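Putative NTP pyrophosphohydrolase (Exiguobacterium sibiricum 255-15, PDB 3NL9) probably hydrolyses nucleoside triphosphates to monophosphates and pyrophosphate, as an all-helical member of the MazG-related pyrophosphohydrolases. Local coordinates at residues G117-I122 and E160-R165; Q16-P21 and A126-L131. One frame throughout, in Å; residues are numbered along the deposited sequence.

Helix 117-128 illustrates how one short helix can pack against helices from both ends of a chain. Contact 1 uses its first turns, 117-122, against the C-terminal helix 156-170; contact 2 uses its last turn and the residues beyond, 126-131, against the end of the N-terminal helix 7-17. Their centres lie about 20 Å apart, and along the chain the four segments alternate, so the two pairings interleave. Phe120, in contact 1's first segment, also meets Tyr7, Asp10 and Val11 of helix 7-17, the helix used by contact 2. Both contacts also touch the second subunit, where Tyr103 of that subunit meets Phe120 and Asn127.

Contact 1 (G117-I122 and E160-R165); sequences GPLFEI and EAEVVR
Glu162 lies across three side chains of the opposing helix, Pro118, Leu119 and Ile122, and does so mostly through its hydrocarbon part. Leu119 brings its CD2 to 3.5 Å from Glu162 CG, while Ile122 CD1 reaches Glu162 CB at 3.7 Å. Farther out, the carboxylate comes to rest beside the proline ring, with Glu162 OE2 3.3 Å from Pro118 CB. The glutamate leaves its backbone with CG anti to N (chi1 176°) and then bends at chi2 (47°), a kink that turns the carboxylate back toward Arg165, one helical turn on. Arg165 grips it side-on with two nitrogens: NE donates to Glu162 OE1 at 2.9 Å, nearly straight and in the guanidinium plane though tilted out of the carboxylate plane, and NH2 donates to Glu162 OE2 on its syn lone pair, the line more bent. No hydrogen bond joins the segments themselves. They form an antiparallel helix pair, 163° between directions and 9.9 Å between axes, in which the C-terminal helix 156-170 packs along the start of helix 117-128. Gln166 NE2 gives OE2 a second bond, likely to limit rotation of the carboxylate, while Glu169 forms a salt bridge with Arg165 NH1 and probably shares the arginine's charge. On the flank, Leu119 CD2 touches Val163 CG2 at 4.1 Å; Thr99 and Leu91 of the second subunit pack on Leu119 and Val163 respectively.

Contact 2 (Q16-P21 and A126-L131); sequences QTFHHP and ANMAKL
Phe18 drives the far end of its ring into the turn that follows helix 117-128. Its CZ stands 3.4 Å from Asn127 O, and the Leu131 methyl CD2 approaches CZ obliquely at 3.8 Å. On the CE1 side the ring meets Lys130 through CB, 3.8 Å from CE1, whereas the rest of the lysine chain runs extended away from this contact; the side chain also touches Trp152. At the ring's edge, near its plane, lies the carbonyl oxygen of Met128. The selenium of that residue, a selenomethionine, is 4.3 Å from Phe18 CE2. Met128 CB points away from residues 16-21, but bends at chi2 (-57°) and chi3 (-58°) bring the CE methyl back to Thr17, 3.3 Å from OG1 and also close to CG2. Thr17 CG2 in turn meets Leu131 CD2 at 3.9 Å, their side chains crossing at about a right angle.

Both segments run from the C-terminal end of a helix into the loop that follows. Helix 7-17 stops in a Schellman motif whose C-prime residue, His19, has positive phi, with His20 N bonded to His15 O. Residues 128-131 form a type I beta turn; separately, Lys130 N bonds to Asn127 O at 3.1 Å where helix 117-128 ends. Phe18, the first residue to leave helical geometry, sits within the Schellman motif, and its ring reaches across to the turn. That ring stacks with Phe14 one turn back, and Pro137 and Val146 of the later loops add to its surroundings. With an alanine here in place of Phe18, Lys130 CB and Leu131 CD2 would probably face a gap, and Phe14 would lose its stacking partner. Farther out, the Thr17 hydroxyl is hydrogen-bonded to Gln13 O, while Tyr103 of the second subunit packs on Asn127.

Contact 1 (G117-I122 and E160-R165)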
loop_
_atom_site.group_PDB
_atom_site.type_symbol
_atom_site.label_atom_id
_atom_site.label_comp_id
_atom_site.label_asym_id
_atom_site.label_seq_id
_atom_site.Cartn_x
_atom_site.Cartn_y
_atom_site.Cartn_z
ATOM N N GLY A 117 1.346 -9.939 9.313
ATOM C CA GLY A 117 2.619 -10.673 9.286
ATOM C C GLY A 117 2.546 -12.106 8.740
ATOM O O GLY A 117 3.300 -12.470 7.830
ATOM N N PRO A 118 1.646 -12.915 9.279
ATOM C CA PRO A 118 1.529 -14.320 8.833
ATOM C C PRO A 118 1.037 -14.457 7.411
ATOM O O PRO A 118 1.423 -15.388 6.709
ATOM C CB PRO A 118 0.522 -14.917 9.812
ATOM C CG PRO A 118 0.623 -14.049 11.039
ATOM C CD PRO A 118 0.877 -12.666 10.514
ATOM N N LEU A 119 0.178 -13.527 6.974
ATOM C CA LEU A 119 -0.274 -13.529 5.603
ATOM C C LEU A 119 0.853 -13.142 4.658
ATOM O O LEU A 119 1.045 -13.780 3.619
ATOM C CB LEU A 119 -1.469 -12.580 5.433
ATOM C CG LEU A 119 -2.746 -12.898 6.235
ATOM C CD1 LEU A 119 -3.733 -11.679 6.184
ATOM C CD2 LEU A 119 -3.435 -14.155 5.721
ATOM N N PHE A 120 1.581 -12.073 4.994
ATOM C CA PHE A 120 2.746 -11.670 4.195
ATOM C C PHE A 120 3.764 -12.848 4.108
ATOM O O PHE A 120 4.322 -13.107 3.057
ATOM C CB PHE A 120 3.424 -10.416 4.806
ATOM C CG PHE A 120 4.716 -10.021 4.113
ATOM C CD1 PHE A 120 5.895 -10.628 4.440
ATOM C CD2 PHE A 120 4.720 -9.033 3.136
ATOM C CE1 PHE A 120 7.069 -10.279 3.825
ATOM C CE2 PHE A 120 5.922 -8.652 2.505
ATOM C CZ PHE A 120 7.083 -9.275 2.845
ATOM N N GLU A 121 3.998 -13.532 5.222
ATOM C CA GLU A 121 4.926 -14.695 5.253
ATOM C C GLU A 121 4.535 -15.783 4.236
ATOM O O GLU A 121 5.384 -16.350 3.571
ATOM C CB GLU A 121 4.974 -15.277 6.672
ATOM C CG GLU A 121 5.974 -16.403 6.859
ATOM C CD GLU A 121 6.068 -16.863 8.333
ATOM O OE1 GLU A 121 5.675 -16.092 9.246
ATOM O OE2 GLU A 121 6.547 -17.992 8.567
ATOM N N ILE A 122 3.238 -16.048 4.112
ATOM C CA ILE A 122 2.730 -17.040 3.152
ATOM C C ILE A 122 3.017 -16.583 1.701
ATOM O O ILE A 122 3.506 -17.365 0.857
ATOM C CB ILE A 122 1.210 -17.329 3.409
ATOM C CG1 ILE A 122 1.062 -18.108 4.711
ATOM C CG2 ILE A 122 0.602 -18.083 2.224
ATOM C CD1 ILE A 122 -0.299 -18.019 5.333
ATOM N N GLU A 160 -6.158 -18.267 3.034
ATOM C CA GLU A 160 -7.501 -18.474 3.584
ATOM C C GLU A 160 -7.482 -19.245 4.913
ATOM O O GLU A 160 -8.219 -18.899 5.870
ATOM C CB GLU A 160 -8.411 -19.205 2.578
ATOM C CG GLU A 160 -9.843 -19.515 3.108
ATOM C CD GLU A 160 -10.742 -20.203 2.069
ATOM O OE1 GLU A 160 -10.589 -19.949 0.848
ATOM O OE2 GLU A 160 -11.605 -20.989 2.476
ATOM N N ALA A 161 -6.683 -20.311 4.972
ATOM C CA ALA A 161 -6.552 -21.078 6.210
ATOM C C ALA A 161 -6.000 -20.212 7.349
ATOM O O ALA A 161 -6.362 -20.394 8.513
ATOM C CB ALA A 161 -5.635 -22.327 5.983
ATOM N N GLU A 162 -5.116 -19.285 7.005
ATOM C CA GLU A 162 -4.531 -18.338 7.980
ATOM C C GLU A 162 -5.583 -17.357 8.530
ATOM O O GLU A 162 -5.595 -17.046 9.738
ATOM C CB GLU A 162 -3.349 -17.589 7.335
ATOM C CG GLU A 162 -2.658 -16.482 8.190
ATOM C CD GLU A 162 -2.327 -16.911 9.623
ATOM O OE1 GLU A 162 -1.919 -18.084 9.859
ATOM O OE2 GLU A 162 -2.447 -16.049 10.531
ATOM N N VAL A 163 -6.461 -16.889 7.652
ATOM C CA VAL A 163 -7.579 -16.057 8.064
ATOM C C VAL A 163 -8.447 -16.832 9.065
ATOM O O VAL A 163 -8.709 -16.310 10.135
ATOM C CB VAL A 163 -8.397 -15.499 6.870
ATOM C CG1 VAL A 163 -9.606 -14.719 7.356
ATOM C CG2 VAL A 163 -7.537 -14.575 6.001
ATOM N N VAL A 164 -8.855 -18.063 8.726
ATOM C CA VAL A 164 -9.646 -18.939 9.645
ATOM C C VAL A 164 -8.916 -19.170 10.977
ATOM O O VAL A 164 -9.523 -19.119 12.040
ATOM C CB VAL A 164 -10.007 -20.303 8.988
ATOM C CG1 VAL A 164 -10.763 -21.239 9.981
ATOM C CG2 VAL A 164 -10.852 -20.084 7.736
ATOM N N ARG A 165 -7.603 -19.407 10.922
ATOM C CA ARG A 165 -6.808 -19.563 12.139
ATOM C C ARG A 165 -6.901 -18.316 13.050
ATOM O O ARG A 165 -7.113 -18.429 14.253
ATOM C CB ARG A 165 -5.334 -19.848 11.804
ATOM C CG ARG A 165 -4.474 -20.166 13.036
ATOM C CD ARG A 165 -2.980 -20.081 12.752
ATOM N NE ARG A 165 -2.518 -18.695 12.587
ATOM C CZ ARG A 165 -2.385 -17.815 13.579
ATOM N NH1 ARG A 165 -2.684 -18.152 14.841
ATOM N NH2 ARG A 165 -1.953 -16.584 13.307
#

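Contact 2 (Q16-P21 and A126-L131)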
loop_
_atom_site.group_PDB
_atom_site.type_symbol
_atom_site.label_atom_id
_atom_site.label_comp_id
_atom_site.label_asym_id
_atom_site.label_seq_id
_atom_site.Cartn_x
_atom_site.Cartn_y
_atom_site.Cartn_z
ATOM N N GLN A 16 16.121 -9.429 -5.784
ATOM C CA GLN A 16 17.450 -9.951 -6.196
ATOM C C GLN A 16 17.238 -11.311 -6.846
ATOM O O GLN A 16 17.690 -11.535 -7.949
ATOM C CB GLN A 16 18.438 -10.109 -5.016
ATOM C CG GLN A 16 18.897 -8.773 -4.352
ATOM C CD GLN A 16 19.862 -8.959 -3.150
ATOM O OE1 GLN A 16 21.001 -9.408 -3.311
ATOM N NE2 GLN A 16 19.394 -8.602 -1.949
ATOM N N THR A 17 16.481 -12.192 -6.187
ATOM C CA THR A 17 16.383 -13.589 -6.636
ATOM C C THR A 17 15.766 -13.683 -8.078
ATOM O O THR A 17 16.282 -14.419 -8.935
ATOM C CB THR A 17 15.628 -14.451 -5.581
ATOM O OG1 THR A 17 16.429 -14.561 -4.380
ATOM C CG2 THR A 17 15.327 -15.860 -6.093
ATOM N N PHE A 18 14.761 -12.845 -8.348
ATOM C CA PHE A 18 13.950 -12.904 -9.566
ATOM C C PHE A 18 14.244 -11.767 -10.544
ATOM O O PHE A 18 13.478 -11.531 -11.502
ATOM C CB PHE A 18 12.458 -12.958 -9.146
ATOM C CG PHE A 18 12.099 -14.289 -8.563
ATOM C CD1 PHE A 18 11.683 -15.338 -9.383
ATOM C CD2 PHE A 18 12.271 -14.541 -7.217
ATOM C CE1 PHE A 18 11.445 -16.601 -8.843
ATOM C CE2 PHE A 18 12.038 -15.813 -6.685
ATOM C CZ PHE A 18 11.614 -16.826 -7.478
ATOM N N HIS A 19 15.375 -11.094 -10.301
ATOM C CA HIS A 19 15.917 -10.061 -11.183
ATOM C C HIS A 19 14.948 -8.890 -11.385
ATOM O O HIS A 19 14.771 -8.436 -12.507
ATOM C CB HIS A 19 16.313 -10.623 -12.566
ATOM C CG HIS A 19 17.236 -11.807 -12.524
ATOM N ND1 HIS A 19 17.555 -12.532 -13.655
ATOM C CD2 HIS A 19 17.907 -12.395 -11.500
ATOM C CE1 HIS A 19 18.384 -13.510 -13.330
ATOM N NE2 HIS A 19 18.604 -13.456 -12.027
ATOM N N HIS A 20 14.296 -8.418 -10.326
ATOM C CA HIS A 20 13.599 -7.130 -10.392
ATOM C C HIS A 20 14.564 -6.038 -9.948
ATOM O O HIS A 20 15.590 -6.329 -9.312
ATOM C CB HIS A 20 12.316 -7.131 -9.541
ATOM C CG HIS A 20 11.351 -8.206 -9.921
ATOM N ND1 HIS A 20 10.539 -8.122 -11.028
ATOM C CD2 HIS A 20 11.067 -9.396 -9.339
ATOM C CE1 HIS A 20 9.801 -9.214 -11.119
ATOM N NE2 HIS A 20 10.093 -9.999 -10.099
ATOM N N PRO A 21 14.266 -4.779 -10.325
ATOM C CA PRO A 21 15.134 -3.669 -9.967
ATOM C C PRO A 21 15.277 -3.491 -8.478
ATOM O O PRO A 21 14.316 -3.715 -7.714
ATOM C CB PRO A 21 14.433 -2.437 -10.597
ATOM C CG PRO A 21 13.616 -2.998 -11.727
ATOM C CD PRO A 21 13.182 -4.360 -11.255
ATOM N N ALA A 126 5.748 -18.499 -0.934
ATOM C CA ALA A 126 5.240 -18.950 -2.236
ATOM C C ALA A 126 5.978 -18.260 -3.401
ATOM O O ALA A 126 6.322 -18.880 -4.420
ATOM C CB ALA A 126 3.704 -18.679 -2.309
ATOM N N ASN A 127 6.234 -16.962 -3.243
ATOM C CA ASN A 127 6.974 -16.231 -4.235
ATOM C C ASN A 127 8.361 -16.863 -4.374
ATOM O O ASN A 127 8.811 -17.135 -5.495
ATOM C CB ASN A 127 7.104 -14.746 -3.838
ATOM C CG ASN A 127 5.904 -13.904 -4.266
ATOM O OD1 ASN A 127 4.979 -14.405 -4.912
ATOM N ND2 ASN A 127 5.948 -12.595 -3.954
HETATM N N MSE A 128 9.009 -17.124 -3.235
HETATM C CA MSE A 128 10.393 -17.667 -3.247
HETATM C C MSE A 128 10.420 -19.091 -3.795
HETATM O O MSE A 128 11.419 -19.527 -4.356
HETATM C CB MSE A 128 11.041 -17.598 -1.853
HETATM C CG MSE A 128 11.338 -16.167 -1.318
HETATM SE SE MSE A 128 12.481 -15.102 -2.515
HETATM C CE MSE A 128 14.110 -16.148 -2.720
ATOM N N ALA A 129 9.309 -19.807 -3.656
ATOM C CA ALA A 129 9.218 -21.193 -4.117
ATOM C C ALA A 129 9.002 -21.267 -5.654
ATOM O O ALA A 129 8.828 -22.350 -6.213
ATOM C CB ALA A 129 8.090 -21.920 -3.375
ATOM N N LYS A 130 9.027 -20.125 -6.347
ATOM C CA LYS A 130 8.872 -20.132 -7.801
ATOM C C LYS A 130 10.138 -20.528 -8.513
ATOM O O LYS A 130 10.167 -20.617 -9.733
ATOM C CB LYS A 130 8.397 -18.781 -8.318
ATOM C CG LYS A 130 6.973 -18.445 -7.942
ATOM C CD LYS A 130 6.481 -17.296 -8.794
ATOM C CE LYS A 130 5.085 -16.865 -8.396
ATOM N NZ LYS A 130 4.567 -15.805 -9.312
ATOM N N LEU A 131 11.205 -20.791 -7.778
ATOM C CA LEU A 131 12.406 -21.278 -8.444
ATOM C C LEU A 131 12.127 -22.659 -8.978
ATOM O O LEU A 131 11.427 -23.459 -8.354
ATOM C CB LEU A 131 13.595 -21.281 -7.491
ATOM C CG LEU A 131 14.041 -19.915 -7.004
ATOM C CD1 LEU A 131 15.091 -20.056 -5.851
ATOM C CD2 LEU A 131 14.572 -19.105 -8.192
#